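PDB 4E3E: beta-methylmalyl-CoA dehydratase, which catalyses the reversible dehydration of (2R,3S)-beta-methylmalyl-CoA to mesaconyl-CoA in the glyoxylate assimilation cycle. Local coordinates for residues T314-D319 / V338-D343; G202-H207 / H323-R328. One frame throughout, in Å; residues are numbered along the deposited sequence.

Interaction 1. Residues T314-D319 / V338-D343; sequences TVATKD and VVLDFD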
loop_
_atom_site.group_PDB
_atom_site.type_symbol
_atom_site.label_atom_id
_atom_site.label_comp_id
_atom_site.label_asym_id
_atom_site.label_seq_id
_atom_site.Cartn_x
_atom_site.Cartn_y
_atom_site.Cartn_z
ATOM N N THR A 314 -10.965 -0.351 25.359
ATOM C CA THR A 314 -9.619 -0.787 24.994
ATOM C C THR A 314 -8.645 0.339 25.277
ATOM O O THR A 314 -8.844 1.479 24.847
ATOM C CB THR A 314 -9.535 -1.257 23.544
ATOM O OG1 THR A 314 -10.496 -2.321 23.336
ATOM C CG2 THR A 314 -8.136 -1.762 23.222
ATOM N N VAL A 315 -7.594 0.013 26.007
ATOM C CA VAL A 315 -6.568 0.979 26.368
ATOM C C VAL A 315 -5.295 0.605 25.616
ATOM O O VAL A 315 -4.844 -0.540 25.704
ATOM C CB VAL A 315 -6.296 0.922 27.889
ATOM C CG1 VAL A 315 -5.173 1.869 28.274
ATOM C CG2 VAL A 315 -7.567 1.262 28.660
ATOM N N ALA A 316 -4.730 1.552 24.861
ATOM C CA ALA A 316 -3.452 1.310 24.181
ATOM C C ALA A 316 -2.321 1.964 24.962
ATOM O O ALA A 316 -2.464 3.080 25.487
ATOM C CB ALA A 316 -3.470 1.805 22.734
ATOM N N THR A 317 -1.205 1.284 25.018
ATOM C CA THR A 317 -0.039 1.789 25.699
ATOM C C THR A 317 1.152 1.702 24.789
ATOM O O THR A 317 1.149 0.968 23.852
ATOM C CB THR A 317 0.266 1.004 26.973
ATOM O OG1 THR A 317 0.444 -0.363 26.669
ATOM C CG2 THR A 317 -0.843 1.107 27.917
ATOM N N LYS A 318 2.181 2.462 25.086
ATOM C CA LYS A 318 3.398 2.342 24.346
ATOM C C LYS A 318 4.466 1.693 25.175
ATOM O O LYS A 318 4.638 2.017 26.314
ATOM C CB LYS A 318 3.881 3.670 23.783
ATOM C CG LYS A 318 4.097 4.768 24.784
ATOM C CD LYS A 318 5.030 5.819 24.240
ATOM C CE LYS A 318 4.241 7.002 23.770
ATOM N NZ LYS A 318 5.031 8.007 23.052
ATOM N N ASP A 319 5.149 0.743 24.581
ATOM C CA ASP A 319 6.285 0.135 25.184
ATOM C C ASP A 319 5.937 -0.407 26.548
ATOM O O ASP A 319 6.644 -0.177 27.490
ATOM C CB ASP A 319 7.424 1.132 25.267
ATOM C CG ASP A 319 7.830 1.670 23.922
ATOM O OD1 ASP A 319 7.510 1.098 22.896
ATOM O OD2 ASP A 319 8.490 2.692 23.889
ATOM N N VAL A 338 0.078 5.398 28.721
ATOM C CA VAL A 338 -1.221 5.236 28.054
ATOM C C VAL A 338 -1.432 6.299 26.962
ATOM O O VAL A 338 -1.327 7.511 27.232
ATOM C CB VAL A 338 -2.395 5.269 29.064
ATOM C CG1 VAL A 338 -3.735 5.225 28.334
ATOM C CG2 VAL A 338 -2.293 4.111 30.049
ATOM N N VAL A 339 -1.762 5.848 25.747
ATOM C CA VAL A 339 -1.910 6.751 24.595
ATOM C C VAL A 339 -3.346 6.825 24.093
ATOM O O VAL A 339 -3.715 7.777 23.389
ATOM C CB VAL A 339 -0.946 6.403 23.422
ATOM C CG1 VAL A 339 0.522 6.622 23.839
ATOM C CG2 VAL A 339 -1.203 4.991 22.880
ATOM N N LEU A 340 -4.150 5.835 24.471
ATOM C CA LEU A 340 -5.531 5.750 23.995
ATOM C C LEU A 340 -6.416 5.163 25.075
ATOM O O LEU A 340 -6.070 4.142 25.665
ATOM C CB LEU A 340 -5.616 4.854 22.769
ATOM C CG LEU A 340 -7.036 4.725 22.195
ATOM C CD1 LEU A 340 -7.465 6.066 21.597
ATOM C CD2 LEU A 340 -7.130 3.583 21.176
ATOM N N ASP A 341 -7.546 5.815 25.333
ATOM C CA ASP A 341 -8.607 5.254 26.160
ATOM C C ASP A 341 -9.864 5.273 25.299
ATOM O O ASP A 341 -10.462 6.326 25.104
ATOM C CB ASP A 341 -8.786 6.094 27.434
ATOM C CG ASP A 341 -9.876 5.556 28.354
ATOM O OD1 ASP A 341 -10.547 4.552 27.995
ATOM O OD2 ASP A 341 -10.074 6.151 29.434
ATOM N N PHE A 342 -10.255 4.110 24.785
ATOM C CA PHE A 342 -11.274 4.012 23.731
ATOM C C PHE A 342 -12.440 3.176 24.245
ATOM O O PHE A 342 -12.248 2.033 24.644
ATOM C CB PHE A 342 -10.640 3.373 22.474
ATOM C CG PHE A 342 -11.546 3.321 21.260
ATOM C CD1 PHE A 342 -12.110 4.478 20.726
ATOM C CD2 PHE A 342 -11.791 2.100 20.608
ATOM C CE1 PHE A 342 -12.936 4.415 19.595
ATOM C CE2 PHE A 342 -12.614 2.032 19.475
ATOM C CZ PHE A 342 -13.185 3.194 18.977
ATOM N N ASP A 343 -13.643 3.748 24.235
ATOM C CA ASP A 343 -14.817 3.136 24.846
ATOM C C ASP A 343 -15.838 3.001 23.726
ATOM O O ASP A 343 -16.270 3.994 23.145
ATOM C CB ASP A 343 -15.304 4.070 25.992
ATOM C CG ASP A 343 -16.712 3.741 26.534
ATOM O OD1 ASP A 343 -17.449 2.828 26.066
ATOM O OD2 ASP A 343 -17.100 4.450 27.479
#
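A classic beta bulge joins two antiparallel strands here, with V339 and L340 both set opposite A316. A316 O takes the N-H of V339 at 2.9 Å in a nearly straight bond, 171° at the hydrogen. L340 N reaches the same oxygen, A316 O, only weakly, at 3.4 Å. The extra residue fits because V339 turns its backbone toward helical values, psi -18°. Beyond it regular pairing resumes: A316 N donates to L340 O at 3.0 Å, and T314 and F342 exchange two bonds, T314 N to F342 O being the shorter at 2.8 Å. In this hot-dog fold one face of the pair lies on helix 250-265, where I253 meets A316 and V339, and I254 meets L340 and F342; there A316 CB rests on L340 CB at 3.7 Å. The other face carries V315, T317, V338 and D341. With CG1 anti to its backbone N (chi1 175°), V338 brings that methyl across to V315 CG1 on the facing strand, 3.7 Å away, while its CG2 lies 4.0 Å from T317 CG2. Cut back to an alanine, V338 would lose both methyls, which is likely to leave V315 CG1 and T317 CG2 without these neighbours and open a gap beside the bulge. D341 on the same face is tied by OD1 to R313 and by OD2 to Y334. At the strand end, K318 crosses V339 at about a right angle, CE lying 3.7 Å from V339 CG1, before NZ reaches a salt bridge with D287.

Interaction 2. Residues G202-H207 / H323-R328; sequences GEKIDH and HDFPYR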
loop_
_atom_site.group_PDB
_atom_site.type_symbol
_atom_site.label_atom_id
_atom_site.label_comp_id
_atom_site.label_asym_id
_atom_site.label_seq_id
_atom_site.Cartn_x
_atom_site.Cartn_y
_atom_site.Cartn_z
ATOM N N GLY A 202 -16.525 -6.847 33.670
ATOM C CA GLY A 202 -15.418 -6.509 34.523
ATOM C C GLY A 202 -14.129 -7.243 34.253
ATOM O O GLY A 202 -13.113 -6.865 34.740
ATOM N N GLU A 203 -14.172 -8.251 33.418
ATOM C CA GLU A 203 -12.977 -8.970 33.093
ATOM C C GLU A 203 -12.044 -8.140 32.246
ATOM O O GLU A 203 -12.469 -7.335 31.465
ATOM C CB GLU A 203 -13.287 -10.311 32.466
ATOM C CG GLU A 203 -13.064 -10.420 30.999
ATOM C CD GLU A 203 -13.314 -11.809 30.487
ATOM O OE1 GLU A 203 -14.405 -12.081 30.029
ATOM O OE2 GLU A 203 -12.408 -12.620 30.534
ATOM N N LYS A 204 -10.761 -8.350 32.450
ATOM C CA LYS A 204 -9.730 -7.655 31.718
ATOM C C LYS A 204 -8.956 -8.620 30.864
ATOM O O LYS A 204 -8.683 -9.713 31.273
ATOM C CB LYS A 204 -8.797 -6.914 32.646
ATOM C CG LYS A 204 -9.502 -5.904 33.499
ATOM C CD LYS A 204 -8.534 -4.938 34.102
ATOM C CE LYS A 204 -8.992 -4.555 35.478
ATOM N NZ LYS A 204 -8.820 -3.104 35.642
ATOM N N ILE A 205 -8.647 -8.193 29.654
ATOM C CA ILE A 205 -8.012 -9.040 28.643
ATOM C C ILE A 205 -6.722 -8.413 28.114
ATOM O O ILE A 205 -6.750 -7.334 27.508
ATOM C CB ILE A 205 -8.965 -9.265 27.458
ATOM C CG1 ILE A 205 -10.308 -9.812 27.963
ATOM C CG2 ILE A 205 -8.337 -10.202 26.433
ATOM C CD1 ILE A 205 -11.406 -9.771 26.921
ATOM N N ASP A 206 -5.601 -9.091 28.338
ATOM C CA ASP A 206 -4.301 -8.652 27.833
ATOM C C ASP A 206 -4.159 -9.175 26.408
ATOM O O ASP A 206 -4.131 -10.387 26.207
ATOM C CB ASP A 206 -3.203 -9.218 28.739
ATOM C CG ASP A 206 -1.804 -8.755 28.361
ATOM O OD1 ASP A 206 -1.605 -8.162 27.285
ATOM O OD2 ASP A 206 -0.879 -8.998 29.163
ATOM N N HIS A 207 -4.075 -8.277 25.420
ATOM C CA HIS A 207 -3.987 -8.703 24.012
ATOM C C HIS A 207 -2.616 -9.171 23.585
ATOM O O HIS A 207 -2.451 -9.675 22.464
ATOM C CB HIS A 207 -4.550 -7.638 23.072
ATOM C CG HIS A 207 -5.979 -7.294 23.365
ATOM N ND1 HIS A 207 -6.959 -8.231 23.383
ATOM C CD2 HIS A 207 -6.582 -6.088 23.705
ATOM C CE1 HIS A 207 -8.129 -7.650 23.706
ATOM N NE2 HIS A 207 -7.903 -6.338 23.896
ATOM N N HIS A 323 3.723 -2.863 35.542
ATOM C CA HIS A 323 2.370 -3.121 36.046
ATOM C C HIS A 323 1.401 -3.435 34.937
ATOM O O HIS A 323 1.325 -2.710 33.937
ATOM C CB HIS A 323 1.880 -1.927 36.869
ATOM C CG HIS A 323 2.076 -0.590 36.183
ATOM N ND1 HIS A 323 3.266 0.048 36.160
ATOM C CD2 HIS A 323 1.184 0.218 35.475
ATOM C CE1 HIS A 323 3.144 1.202 35.476
ATOM N NE2 HIS A 323 1.869 1.307 35.059
ATOM N N ASP A 324 0.669 -4.536 35.091
ATOM C CA ASP A 324 -0.346 -4.935 34.117
ATOM C C ASP A 324 -1.557 -4.000 34.114
ATOM O O ASP A 324 -1.857 -3.336 35.117
ATOM C CB ASP A 324 -0.788 -6.385 34.338
ATOM C CG ASP A 324 -0.236 -7.332 33.282
ATOM O OD1 ASP A 324 1.003 -7.398 33.111
ATOM O OD2 ASP A 324 -1.050 -8.016 32.622
ATOM N N PHE A 325 -2.230 -3.947 32.966
ATOM C CA PHE A 325 -3.405 -3.103 32.771
ATOM C C PHE A 325 -3.195 -1.657 33.254
ATOM O O PHE A 325 -3.942 -1.175 34.108
ATOM C CB PHE A 325 -4.646 -3.744 33.418
ATOM C CG PHE A 325 -4.792 -5.214 33.122
ATOM C CD1 PHE A 325 -5.014 -5.656 31.813
ATOM C CD2 PHE A 325 -4.714 -6.162 34.149
ATOM C CE1 PHE A 325 -5.142 -7.011 31.539
ATOM C CE2 PHE A 325 -4.847 -7.521 33.880
ATOM C CZ PHE A 325 -5.066 -7.946 32.573
ATOM N N PRO A 326 -2.175 -0.958 32.701
ATOM C CA PRO A 326 -1.952 0.433 33.109
ATOM C C PRO A 326 -3.160 1.292 32.730
ATOM O O PRO A 326 -3.751 1.095 31.651
ATOM C CB PRO A 326 -0.728 0.863 32.279
ATOM C CG PRO A 326 -0.142 -0.385 31.719
ATOM C CD PRO A 326 -1.289 -1.345 31.582
ATOM N N TYR A 327 -3.541 2.214 33.615
ATOM C CA TYR A 327 -4.688 3.072 33.346
ATOM C C TYR A 327 -4.520 4.468 33.951
ATOM O O TYR A 327 -3.862 5.325 33.347
ATOM C CB TYR A 327 -6.006 2.386 33.763
ATOM C CG TYR A 327 -7.238 3.067 33.211
ATOM C CD1 TYR A 327 -7.331 3.384 31.853
ATOM C CD2 TYR A 327 -8.308 3.403 34.039
ATOM C CE1 TYR A 327 -8.450 4.016 31.337
ATOM C CE2 TYR A 327 -9.441 4.033 33.532
ATOM C CZ TYR A 327 -9.502 4.341 32.181
ATOM O OH TYR A 327 -10.617 4.969 31.660
ATOM N N ARG A 328 -5.101 4.700 35.128
ATOM C CA ARG A 328 -4.993 5.999 35.792
ATOM C C ARG A 328 -4.563 5.836 37.236
ATOM O O ARG A 328 -5.335 6.145 38.143
ATOM C CB ARG A 328 -6.324 6.753 35.775
ATOM C CG ARG A 328 -7.080 6.703 34.471
ATOM C CD ARG A 328 -8.490 7.199 34.680
ATOM N NE ARG A 328 -8.565 8.645 34.536
ATOM C CZ ARG A 328 -9.604 9.283 34.012
ATOM N NH1 ARG A 328 -10.657 8.599 33.579
ATOM N NH2 ARG A 328 -9.587 10.604 33.912
HETATM O O HOH W 1 -6.483 -1.213 35.272
#
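K204 lays its aliphatic chain across one face of the F325 ring, starting at CB. K204 CB lies over the ring face, somewhat toward its rim, 3.9 Å from the F325 centroid and 14° off the normal, a CH-pi contact. CG, anti to the carbonyl carbon of K204 (chi1 -59°), stands a little farther from the ring and carries the chain outward, and CD comes back within 3.9 Å of F325 CG, near the root of the aromatic side chain. Bends about the last two torsions then take CE and NZ past the ring. K204 NZ donates to a water at 3.0 Å, and this water in turn donates to F325 O at 2.8 Å, so K204 meets F325 over its ring directly and at its carbonyl through the water. The contact lies at the surface, where strand 204-212, the outermost strand at this end of the hot-dog sheet within the chain, meets the long loop between strands 307-318 and 338-349. F325 carries the loop's side of the contact: D206 N lies in the ring plane, 3.8 Å from F325 CE1, and W292 of the neighbouring strand 288-300 meets the ring edge-to-face. The face opposite K204 is approached near its rim by D324 OD2. That carboxylate also comes within 3.6 Å of D206 OD2, the two planes turned 70° apart, a like-charge approach that would be unfavourable by itself. The salt bridge from D206 OD2 to R320 probably offsets it, while D206 OD1 accepts the backbone N-H of V208. I205, pointing away from the loop, packs on T5 of the second subunit.

Overall arrangement
The loop segment 323-328 of interaction 2 belongs to the connection between the two strands paired in interaction 1, and its partner 202-207 precedes both strands, so the segments alternate along the chain. The contact centres are 10 Å apart, and they touch directly: Y327 OH lies 2.6 Å from D341 OD2, a probable hydrogen bond, and P326 O packs 3.7 Å from V315 CG1. W292 is shared, meeting V315, K204, F325 and Y327. The side chains of F342 and L340, on the helix-covered face of interaction 1, lie about 9 Å from those of S65 and N87, respectively, which probably bind substrate. Interaction 2 lies away from these sites.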